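Local coordinates for glycosyl hydrolase family 62 protein (Coprinopsis cinerea, PDB 5B6T), which hydrolyses terminal alpha-L-arabinofuranosides as an alpha-L-arabinofuranosidase of glycoside hydrolase family 62, probably removing arabinose side chains from arabinoxylan, at residues 12-17 with 304-309; 48-53 with 80-85; 98-103 with 140-145; 259-264 with 291-296. All coordinates share one frame; numbering follows the deposited sequence.

Interaction 1 (12-17 with 304-309); sequences PLIGPK and WKLGLL
Leu306 is met by two successive residues, Leu13 and Ile14, and the main-chain bonds define how. Leu306 O accepts from Leu13 N (2.7 Å) and also from Ile14 N (3.2 Å), while Leu306 N donates back to Ile14 O at 2.9 Å. Two residues set against one make this a classic beta bulge, built on a single antiparallel bridge.

The apolar contacts lie along the same line. Ile14 and Leu306 meet obliquely, with their CB atoms 4.1 Å apart and their CD1 methyls equally close. Further along, Leu13 CD1 comes to 4.0 Å from Leu308 CB, the side chains crossing at a slant.

Lys305 adds a contact through its methylenes, CD resting 3.9 Å from Pro12 CB. The chain then bends at its last torsion (-58°), bringing NZ within 4.3 Å of Pro16 CD.

Strand 305-311 pairs with strand 285-290 in the same sheet, through bonds of Lys305 with Gly290 and of Gly307 with Tyr288. On its other side, the three bonds to Leu13 and Ile14 imply that buried Leu306 has both main-chain polar atoms satisfied by the loop after strand 7-9, with Leu306 O gripped twice and hydrocarbon packed alongside.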
# COMPACT_ATOMS: atom_id res chain seq x y z
N PRO A 12 5.62 -17.38 3.16
CA PRO A 12 6.04 -16.10 3.74
C PRO A 12 7.48 -15.84 3.36
O PRO A 12 8.36 -16.72 3.57
CB PRO A 12 5.90 -16.33 5.24
CG PRO A 12 5.81 -17.82 5.43
CD PRO A 12 5.35 -18.43 4.16
N LEU A 13 7.75 -14.66 2.79
CA LEU A 13 9.08 -14.34 2.29
C LEU A 13 9.85 -13.47 3.27
O LEU A 13 11.07 -13.63 3.42
CB LEU A 13 9.02 -13.64 0.94
CG LEU A 13 8.36 -14.44 -0.20
CD1 LEU A 13 8.24 -13.59 -1.44
CD2 LEU A 13 9.07 -15.76 -0.50
N ILE A 14 9.16 -12.50 3.87
CA ILE A 14 9.82 -11.53 4.75
C ILE A 14 9.05 -11.43 6.08
O ILE A 14 7.87 -11.16 6.11
CB ILE A 14 9.90 -10.12 4.13
CG1 ILE A 14 10.76 -10.13 2.87
CG2 ILE A 14 10.47 -9.12 5.13
CD1 ILE A 14 10.60 -8.88 2.02
N GLY A 15 9.77 -11.67 7.18
CA GLY A 15 9.26 -11.42 8.50
C GLY A 15 10.28 -10.66 9.34
O GLY A 15 11.35 -10.29 8.85
N PRO A 16 9.93 -10.42 10.60
CA PRO A 16 10.76 -9.63 11.49
C PRO A 16 12.11 -10.29 11.74
O PRO A 16 12.23 -11.50 11.72
CB PRO A 16 9.98 -9.60 12.80
CG PRO A 16 8.58 -9.87 12.44
CD PRO A 16 8.64 -10.76 11.23
N LYS A 17 13.11 -9.46 12.02
CA LYS A 17 14.40 -9.97 12.49
C LYS A 17 14.29 -10.35 13.95
O LYS A 17 13.38 -9.92 14.66
CB LYS A 17 15.47 -8.90 12.33
CG LYS A 17 15.71 -8.50 10.88
CD LYS A 17 16.27 -9.66 10.06
CE LYS A 17 16.57 -9.20 8.64
NZ LYS A 17 16.84 -10.33 7.74
N TRP A 304 2.24 -10.65 11.22
CA TRP A 304 2.17 -10.43 9.75
C TRP A 304 3.52 -10.67 9.11
O TRP A 304 4.56 -10.27 9.64
CB TRP A 304 1.71 -9.01 9.42
CG TRP A 304 0.34 -8.68 9.88
CD1 TRP A 304 0.02 -8.03 11.02
CD2 TRP A 304 -0.89 -8.97 9.22
NE1 TRP A 304 -1.34 -7.87 11.11
CE2 TRP A 304 -1.93 -8.45 10.01
CE3 TRP A 304 -1.22 -9.62 8.03
CZ2 TRP A 304 -3.28 -8.59 9.68
CZ3 TRP A 304 -2.57 -9.73 7.67
CH2 TRP A 304 -3.58 -9.23 8.49
N LYS A 305 3.49 -11.30 7.93
CA LYS A 305 4.68 -11.54 7.09
C LYS A 305 4.29 -11.20 5.66
O LYS A 305 3.11 -11.22 5.32
CB LYS A 305 5.16 -12.99 7.22
CG LYS A 305 5.45 -13.37 8.68
CD LYS A 305 5.86 -14.80 8.86
CE LYS A 305 5.68 -15.24 10.30
NZ LYS A 305 6.44 -14.43 11.31
N LEU A 306 5.28 -10.89 4.84
CA LEU A 306 5.04 -10.53 3.44
C LEU A 306 5.20 -11.77 2.56
O LEU A 306 6.16 -12.52 2.70
CB LEU A 306 6.03 -9.45 2.99
CG LEU A 306 6.14 -8.20 3.88
CD1 LEU A 306 7.03 -7.16 3.23
CD2 LEU A 306 4.77 -7.62 4.21
N GLY A 307 4.26 -11.92 1.64
CA GLY A 307 4.33 -12.89 0.55
C GLY A 307 4.02 -12.26 -0.79
O GLY A 307 3.74 -11.05 -0.89
N LEU A 308 4.10 -13.08 -1.85
CA LEU A 308 3.96 -12.57 -3.20
C LEU A 308 2.97 -13.43 -3.97
O LEU A 308 3.18 -14.64 -4.06
CB LEU A 308 5.29 -12.61 -3.92
CG LEU A 308 5.34 -11.94 -5.30
CD1 LEU A 308 5.09 -10.44 -5.19
CD2 LEU A 308 6.68 -12.18 -5.98
N LEU A 309 1.93 -12.79 -4.48
CA LEU A 309 0.98 -13.44 -5.37
C LEU A 309 1.44 -13.24 -6.81
O LEU A 309 1.78 -12.14 -7.17
CB LEU A 309 -0.41 -12.80 -5.24
CG LEU A 309 -1.08 -12.74 -3.88
CD1 LEU A 309 -2.47 -12.17 -4.01
CD2 LEU A 309 -1.15 -14.11 -3.23

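Interaction 2 (48-53 with 80-85); sequences EGYNLV and YRAAPQ
Leu52 reaches toward Ala82 and Pro84 in the tightly packed part of this contact. Its CD2 sits 3.8 Å from Pro84 CD and 3.9 Å from Ala82 CA, as the leucine and proline side chains run past each other in opposite senses. Leu52 CD1 lies 3.9 Å from Arg81 CB, the two side chains crossing at about a right angle. Only carbon meets carbon in these three approaches, and Leu52, Ala82 and Pro84 are buried.

The Tyr50 and Tyr80 end is more open. The side chains lie alongside and point the same way, their rings oblique with planes 64° apart and centroids 5.9 Å apart; Tyr80 CE1 touches Tyr50 CB at 3.7 Å. Tyr80 is exposed, and the two hydroxyls bond to different residues, Tyr50 OH to Asn300 and Tyr80 OH to Gln100. A glycerol, probably from the crystallisation liquor, lies next to Tyr50.

One hydrogen bond spans the segments, from Arg81 N to Tyr50 O (3.2 Å), its donor standing 54° out of the carbonyl plane. The side chain of Arg81 doubles back through a bend at chi2 (94°), so that NH1 reaches Tyr80 O at 2.9 Å within the guanidinium plane.

Strands 49-53 and 82-85 belong to different sheets; the chemistry implies that two neighbouring GH62 propeller blades are joined here mainly by apolar packing, with a single main-chain bond at the Tyr50 end.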
# COMPACT_ATOMS: atom_id res chain seq x y z
N GLU A 48 4.09 -1.89 21.13
CA GLU A 48 4.69 -0.62 21.54
C GLU A 48 4.63 0.46 20.46
O GLU A 48 4.73 1.65 20.77
CB GLU A 48 6.15 -0.85 21.95
CG GLU A 48 6.30 -1.43 23.35
CD GLU A 48 7.49 -2.34 23.51
OE1 GLU A 48 8.50 -2.20 22.75
OE2 GLU A 48 7.41 -3.23 24.39
N GLY A 49 4.49 0.08 19.20
CA GLY A 49 4.41 1.12 18.18
C GLY A 49 4.78 0.66 16.79
O GLY A 49 5.02 -0.52 16.53
N TYR A 50 4.80 1.67 15.91
CA TYR A 50 5.07 1.51 14.50
C TYR A 50 6.18 2.42 14.06
O TYR A 50 6.24 3.58 14.47
CB TYR A 50 3.84 1.88 13.69
CG TYR A 50 2.76 0.84 13.71
CD1 TYR A 50 1.94 0.66 14.81
CD2 TYR A 50 2.54 0.04 12.60
CE1 TYR A 50 0.96 -0.32 14.83
CE2 TYR A 50 1.57 -0.92 12.59
CZ TYR A 50 0.77 -1.11 13.70
OH TYR A 50 -0.20 -2.10 13.64
N ASN A 51 7.04 1.91 13.18
CA ASN A 51 7.99 2.76 12.45
C ASN A 51 8.17 2.09 11.06
O ASN A 51 7.34 1.29 10.64
CB ASN A 51 9.28 3.00 13.28
CG ASN A 51 10.02 4.30 12.91
OD1 ASN A 51 9.93 5.34 13.60
ND2 ASN A 51 10.85 4.23 11.90
N LEU A 52 9.23 2.43 10.35
CA LEU A 52 9.40 2.02 8.97
C LEU A 52 10.77 1.39 8.77
O LEU A 52 11.75 1.80 9.39
CB LEU A 52 9.28 3.23 8.03
CG LEU A 52 7.93 3.96 8.01
CD1 LEU A 52 7.98 5.24 7.16
CD2 LEU A 52 6.81 3.08 7.49
N VAL A 53 10.81 0.43 7.86
CA VAL A 53 12.05 -0.25 7.51
C VAL A 53 12.21 -0.32 5.97
O VAL A 53 11.21 -0.41 5.24
CB VAL A 53 12.08 -1.64 8.17
CG1 VAL A 53 11.00 -2.55 7.63
CG2 VAL A 53 13.47 -2.26 8.07
N TYR A 80 6.03 7.55 15.79
CA TYR A 80 5.09 6.77 15.00
C TYR A 80 5.19 7.16 13.52
O TYR A 80 5.03 8.34 13.16
CB TYR A 80 3.67 7.03 15.50
CG TYR A 80 2.59 6.38 14.68
CD1 TYR A 80 2.20 5.08 14.91
CD2 TYR A 80 1.99 7.08 13.66
CE1 TYR A 80 1.22 4.48 14.14
CE2 TYR A 80 1.00 6.49 12.88
CZ TYR A 80 0.63 5.20 13.15
OH TYR A 80 -0.35 4.61 12.39
N ARG A 81 5.44 6.15 12.67
CA ARG A 81 5.30 6.28 11.22
C ARG A 81 4.81 4.92 10.74
O ARG A 81 5.27 3.89 11.23
CB ARG A 81 6.62 6.63 10.50
CG ARG A 81 7.21 7.99 10.81
CD ARG A 81 8.22 7.89 11.94
NE ARG A 81 8.97 9.12 12.15
CZ ARG A 81 8.51 10.20 12.77
NH1 ARG A 81 7.28 10.22 13.28
NH2 ARG A 81 9.31 11.23 12.94
N ALA A 82 3.90 4.91 9.77
CA ALA A 82 3.36 3.64 9.26
C ALA A 82 2.83 3.76 7.84
O ALA A 82 2.40 4.84 7.42
CB ALA A 82 2.29 3.09 10.17
N ALA A 83 2.86 2.62 7.16
CA ALA A 83 2.20 2.40 5.85
C ALA A 83 2.78 3.28 4.74
O ALA A 83 2.18 4.26 4.30
CB ALA A 83 0.68 2.51 5.96
N PRO A 84 3.96 2.90 4.27
CA PRO A 84 4.68 3.73 3.34
C PRO A 84 4.26 3.53 1.86
O PRO A 84 3.74 2.47 1.48
CB PRO A 84 6.12 3.27 3.53
CG PRO A 84 6.00 1.82 3.85
CD PRO A 84 4.75 1.70 4.66
N GLN A 85 4.56 4.55 1.03
CA GLN A 85 4.43 4.47 -0.41
C GLN A 85 5.63 5.19 -1.00
O GLN A 85 5.79 6.36 -0.74
CB GLN A 85 3.15 5.15 -0.92
CG GLN A 85 3.02 5.04 -2.44
CD GLN A 85 2.13 6.10 -3.04
OE1 GLN A 85 1.92 7.16 -2.48
NE2 GLN A 85 1.63 5.81 -4.23

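Interaction 3 (98-103 with 140-145); sequences VYQNGN and HWVDMW. With GOL (glycerol), chain E.
Gln100 and Asp143 carry the polar part of the contact. Asp143 N donates to Gln100 OE1 over 2.7 Å in an almost straight line (178°), the donor tilted 29° from the amide's carbonyl plane. A water also bonded to OE1 accepts from Met144 N at 2.9 Å, so the amide oxygen serves successive backbone nitrogens, one directly and the next through the water. Gln100 NE2 donates to O1 of a glycerol, probably from the crystallisation liquor (3.0 Å), and that hydroxyl donates a hydrogen bond to Asp143 OD1 (2.6 Å).

Apolar packing lies to one side. Val98 CG1 meets Met144 CB at 3.6 Å, the side chains crossing at about a right angle. A bend at chi2 (-62°) folds Met144 so that CE lies 3.9 Å from Gln100 CB and covers one face of the Trp141 ring near its rim. Asn103 runs beside that ring, OD1 3.4 Å from Trp141 CH2, while its ND2 bonds to Tyr125 O.

Strand 98-100 lies between strands 82-89 and 104-109, whereas strand 142-145 edges the next sheet, beside strand 152-158. The contact thus joins neighbouring propeller blades, the side chain of Asp143 lying about 6 Å from each bound ion, calcium and lead.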
# COMPACT_ATOMS: atom_id res chain seq x y z
N VAL A 98 5.76 8.47 1.19
CA VAL A 98 4.52 8.93 1.75
C VAL A 98 4.10 7.93 2.82
O VAL A 98 4.28 6.72 2.65
CB VAL A 98 3.46 9.08 0.64
CG1 VAL A 98 2.06 9.28 1.21
CG2 VAL A 98 3.84 10.22 -0.26
N TYR A 99 3.59 8.43 3.94
CA TYR A 99 3.20 7.58 5.08
C TYR A 99 2.34 8.41 6.04
O TYR A 99 2.08 9.61 5.78
CB TYR A 99 4.44 7.01 5.81
CG TYR A 99 5.45 8.10 6.17
CD1 TYR A 99 6.46 8.43 5.30
CD2 TYR A 99 5.42 8.74 7.41
CE1 TYR A 99 7.37 9.42 5.59
CE2 TYR A 99 6.35 9.71 7.73
CZ TYR A 99 7.34 10.05 6.82
OH TYR A 99 8.26 11.04 7.09
N GLN A 100 1.90 7.78 7.12
CA GLN A 100 1.11 8.49 8.13
C GLN A 100 1.91 8.62 9.42
O GLN A 100 2.71 7.75 9.78
CB GLN A 100 -0.20 7.73 8.40
CG GLN A 100 -0.00 6.41 9.13
CD GLN A 100 -0.87 5.27 8.63
OE1 GLN A 100 -1.20 5.18 7.46
NE2 GLN A 100 -1.22 4.39 9.52
N ASN A 101 1.69 9.73 10.11
CA ASN A 101 2.31 10.00 11.39
C ASN A 101 1.31 10.60 12.36
O ASN A 101 1.72 11.24 13.35
CB ASN A 101 3.51 10.94 11.23
CG ASN A 101 3.11 12.35 10.85
OD1 ASN A 101 2.00 12.60 10.38
ND2 ASN A 101 4.05 13.28 11.04
N GLY A 102 0.02 10.40 12.11
CA GLY A 102 -1.06 11.17 12.75
C GLY A 102 -1.67 12.19 11.79
O GLY A 102 -2.87 12.57 11.89
N ASN A 103 -0.85 12.63 10.84
CA ASN A 103 -1.25 13.43 9.68
C ASN A 103 -0.87 12.62 8.42
O ASN A 103 -0.38 11.48 8.54
CB ASN A 103 -0.52 14.79 9.78
CG ASN A 103 -1.18 15.90 8.97
OD1 ASN A 103 -1.78 15.71 7.89
ND2 ASN A 103 -0.98 17.11 9.44
N HIS A 140 -9.54 5.70 12.20
CA HIS A 140 -8.15 6.16 12.19
C HIS A 140 -7.83 6.62 10.79
O HIS A 140 -8.24 5.99 9.84
CB HIS A 140 -7.22 5.00 12.54
CG HIS A 140 -7.52 4.42 13.88
ND1 HIS A 140 -6.97 4.94 15.03
CD2 HIS A 140 -8.33 3.40 14.25
CE1 HIS A 140 -7.46 4.27 16.07
NE2 HIS A 140 -8.25 3.31 15.62
N TRP A 141 -7.14 7.75 10.67
CA TRP A 141 -6.76 8.32 9.40
C TRP A 141 -5.47 7.65 8.92
O TRP A 141 -4.38 7.91 9.47
CB TRP A 141 -6.60 9.82 9.56
CG TRP A 141 -6.38 10.54 8.29
CD1 TRP A 141 -6.80 10.19 7.04
CD2 TRP A 141 -5.78 11.82 8.16
NE1 TRP A 141 -6.46 11.15 6.13
CE2 TRP A 141 -5.82 12.17 6.79
CE3 TRP A 141 -5.19 12.70 9.06
CZ2 TRP A 141 -5.28 13.36 6.32
CZ3 TRP A 141 -4.66 13.88 8.58
CH2 TRP A 141 -4.72 14.21 7.23
N VAL A 142 -5.60 6.81 7.88
CA VAL A 142 -4.55 5.89 7.51
C VAL A 142 -4.40 5.74 6.00
O VAL A 142 -5.28 6.10 5.24
CB VAL A 142 -4.75 4.49 8.16
CG1 VAL A 142 -4.71 4.62 9.68
CG2 VAL A 142 -6.00 3.76 7.67
N ASP A 143 -3.24 5.19 5.62
CA ASP A 143 -3.01 4.60 4.29
C ASP A 143 -3.06 5.63 3.17
O ASP A 143 -3.98 5.65 2.32
CB ASP A 143 -3.93 3.39 4.07
CG ASP A 143 -3.74 2.33 5.13
OD1 ASP A 143 -2.65 2.31 5.75
OD2 ASP A 143 -4.63 1.49 5.34
N MET A 144 -2.05 6.48 3.21
CA MET A 144 -1.92 7.64 2.34
C MET A 144 -1.32 7.20 1.02
O MET A 144 -0.27 6.54 1.00
CB MET A 144 -1.00 8.67 3.01
CG MET A 144 -1.33 8.94 4.47
SD MET A 144 -2.97 9.63 4.68
CE MET A 144 -3.11 9.56 6.48
N TRP A 145 -1.95 7.61 -0.08
CA TRP A 145 -1.53 7.17 -1.42
C TRP A 145 -1.59 8.30 -2.43
O TRP A 145 -2.67 8.90 -2.64
CB TRP A 145 -2.43 6.01 -1.86
CG TRP A 145 -2.07 5.47 -3.21
CD1 TRP A 145 -2.47 5.95 -4.43
CD2 TRP A 145 -1.26 4.33 -3.48
NE1 TRP A 145 -1.92 5.21 -5.43
CE2 TRP A 145 -1.19 4.19 -4.88
CE3 TRP A 145 -0.59 3.42 -2.68
CZ2 TRP A 145 -0.44 3.17 -5.49
CZ3 TRP A 145 0.15 2.43 -3.28
CH2 TRP A 145 0.20 2.30 -4.67
C1 GOL E . -1.82 0.64 8.28
O1 GOL E . -2.43 1.92 8.35
C2 GOL E . -2.10 0.06 9.63
O2 GOL E . -3.00 -1.05 9.47
C3 GOL E . -0.75 -0.16 10.29
O3 GOL E . -0.13 -1.38 9.89
O HOH W 1 0.08 5.90 5.04

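Interaction 4 (259-264 with 291-296); sequences WTRDIS and LDPNSG
Thr260 presents OG1 to Leu291 because chi1 is fully extended (-178°), placing the hydroxyl on the far side from its own nitrogen. There OG1 accepts from Leu291 N (3.1 Å) and donates to Asp262 O (2.7 Å), meeting a lone pair in the carbonyl plane. Leu291 takes a less common first torsion (83°), with CG between its nitrogen and carbonyl carbon, and so brings CD2 to 3.3 Å from Asp262 OD2.

One water bridges the two segments. It accepts from Arg261 N (2.7 Å) and donates to both Asp262 OD2 (2.7 Å) and Leu291 O (2.8 Å).

Arg261, extended from CG to NE, crosses Pro293 at about a right angle. Pro293 CB lies 3.5 Å above one guanidinium face, toward the rim. Pro293 itself sits in a type I turn from Asp292 to Ser295, where Asp292 OD1 closes an Asx turn by accepting from Asn294 N.

Asp262 OD2 forms a salt bridge with Arg220, whose NH2 bonds to Pro293 O, and OD1 accepts from Arg221 N. The chemistry implies a buried carboxylate ringed by donors, probably kept ionised, that couples the loop between strands 252-254 and 266-268 to the one between 285-290 and 305-311.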
# COMPACT_ATOMS: atom_id res chain seq x y z
N TRP A 259 -0.65 -20.79 4.02
CA TRP A 259 -0.14 -20.27 5.29
C TRP A 259 -0.94 -19.10 5.85
O TRP A 259 -0.75 -18.67 7.00
CB TRP A 259 1.33 -19.92 5.12
CG TRP A 259 1.59 -18.77 4.19
CD1 TRP A 259 1.77 -18.84 2.86
CD2 TRP A 259 1.74 -17.39 4.56
NE1 TRP A 259 1.99 -17.58 2.35
CE2 TRP A 259 2.00 -16.67 3.38
CE3 TRP A 259 1.68 -16.69 5.78
CZ2 TRP A 259 2.21 -15.28 3.36
CZ3 TRP A 259 1.92 -15.31 5.76
CH2 TRP A 259 2.16 -14.63 4.56
N THR A 260 -1.84 -18.58 5.04
CA THR A 260 -2.67 -17.46 5.44
C THR A 260 -4.05 -17.62 4.82
O THR A 260 -4.17 -18.11 3.69
CB THR A 260 -2.02 -16.11 5.01
OG1 THR A 260 -2.85 -15.03 5.46
CG2 THR A 260 -1.82 -16.04 3.50
N ARG A 261 -5.08 -17.19 5.55
CA ARG A 261 -6.43 -17.01 5.02
C ARG A 261 -6.79 -15.55 4.77
O ARG A 261 -7.88 -15.27 4.29
CB ARG A 261 -7.46 -17.59 6.01
CG ARG A 261 -7.36 -19.10 6.18
CD ARG A 261 -8.52 -19.61 7.03
NE ARG A 261 -8.12 -20.81 7.76
CZ ARG A 261 -8.63 -21.21 8.93
NH1 ARG A 261 -9.59 -20.53 9.54
NH2 ARG A 261 -8.15 -22.31 9.50
N ASP A 262 -5.87 -14.66 5.14
CA ASP A 262 -6.02 -13.22 4.98
C ASP A 262 -5.12 -12.75 3.87
O ASP A 262 -3.92 -13.11 3.84
CB ASP A 262 -5.62 -12.51 6.26
CG ASP A 262 -6.56 -12.78 7.41
OD1 ASP A 262 -7.56 -12.04 7.54
OD2 ASP A 262 -6.30 -13.75 8.20
N ILE A 263 -5.69 -11.93 2.97
CA ILE A 263 -4.91 -11.24 1.94
C ILE A 263 -5.08 -9.77 2.25
O ILE A 263 -6.16 -9.21 2.07
CB ILE A 263 -5.37 -11.55 0.49
CG1 ILE A 263 -5.49 -13.04 0.25
CG2 ILE A 263 -4.41 -10.90 -0.48
CD1 ILE A 263 -4.22 -13.86 0.40
N SER A 264 -4.02 -9.18 2.81
CA SER A 264 -4.12 -7.85 3.40
C SER A 264 -3.03 -6.89 2.85
O SER A 264 -2.11 -7.32 2.13
CB SER A 264 -4.13 -8.03 4.93
OG SER A 264 -4.18 -6.82 5.67
N LEU A 291 -0.90 -13.80 7.48
CA LEU A 291 -0.53 -14.31 8.79
C LEU A 291 -1.17 -15.66 9.07
O LEU A 291 -2.12 -16.07 8.40
CB LEU A 291 -0.86 -13.32 9.91
CG LEU A 291 -2.29 -13.30 10.45
CD1 LEU A 291 -2.34 -12.34 11.59
CD2 LEU A 291 -3.32 -12.91 9.41
N ASP A 292 -0.63 -16.36 10.06
CA ASP A 292 -1.17 -17.66 10.44
C ASP A 292 -2.65 -17.49 10.86
O ASP A 292 -2.98 -16.63 11.66
CB ASP A 292 -0.32 -18.20 11.59
CG ASP A 292 -0.77 -19.56 12.11
OD1 ASP A 292 -1.92 -19.97 11.99
OD2 ASP A 292 0.09 -20.19 12.75
N PRO A 293 -3.55 -18.30 10.28
CA PRO A 293 -4.99 -18.12 10.58
C PRO A 293 -5.39 -18.43 12.01
O PRO A 293 -6.50 -18.09 12.40
CB PRO A 293 -5.69 -19.08 9.62
CG PRO A 293 -4.66 -20.04 9.23
CD PRO A 293 -3.32 -19.35 9.28
N ASN A 294 -4.49 -19.08 12.76
CA ASN A 294 -4.70 -19.30 14.18
C ASN A 294 -4.22 -18.17 15.07
O ASN A 294 -4.38 -18.25 16.29
CB ASN A 294 -4.07 -20.62 14.59
CG ASN A 294 -4.75 -21.79 13.89
OD1 ASN A 294 -5.98 -21.85 13.81
ND2 ASN A 294 -3.95 -22.72 13.36
N SER A 295 -3.65 -17.13 14.48
CA SER A 295 -3.18 -15.97 15.23
C SER A 295 -4.32 -15.22 15.86
O SER A 295 -5.36 -15.01 15.24
CB SER A 295 -2.43 -14.99 14.32
OG SER A 295 -1.38 -15.62 13.67
N GLY A 296 -4.12 -14.81 17.10
CA GLY A 296 -5.10 -14.00 17.80
C GLY A 296 -4.44 -12.98 18.69
O GLY A 296 -3.23 -12.79 18.66
O HOH W 2 -4.86 -16.06 8.04

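From the N terminus, the loop after strand 7-9 enters interaction 1, whose partner comes 287 residues later, so this contact encloses almost the whole chain. Nested within it are three shorter closures in series: interaction 2, then interaction 3, then interaction 4. None cross. Interactions 2 and 3 touch through the adjacent strands 82-89 and 94-100 of one sheet, linking it to the preceding blade through 48-53 and to the following one through 140-145. Interactions 1 and 4, with centres about 12 Å apart, meet where Trp259 packs on Pro12 and Trp304 on Leu291, in the blade that unites N- and C-terminal strands and closes the five-bladed propeller.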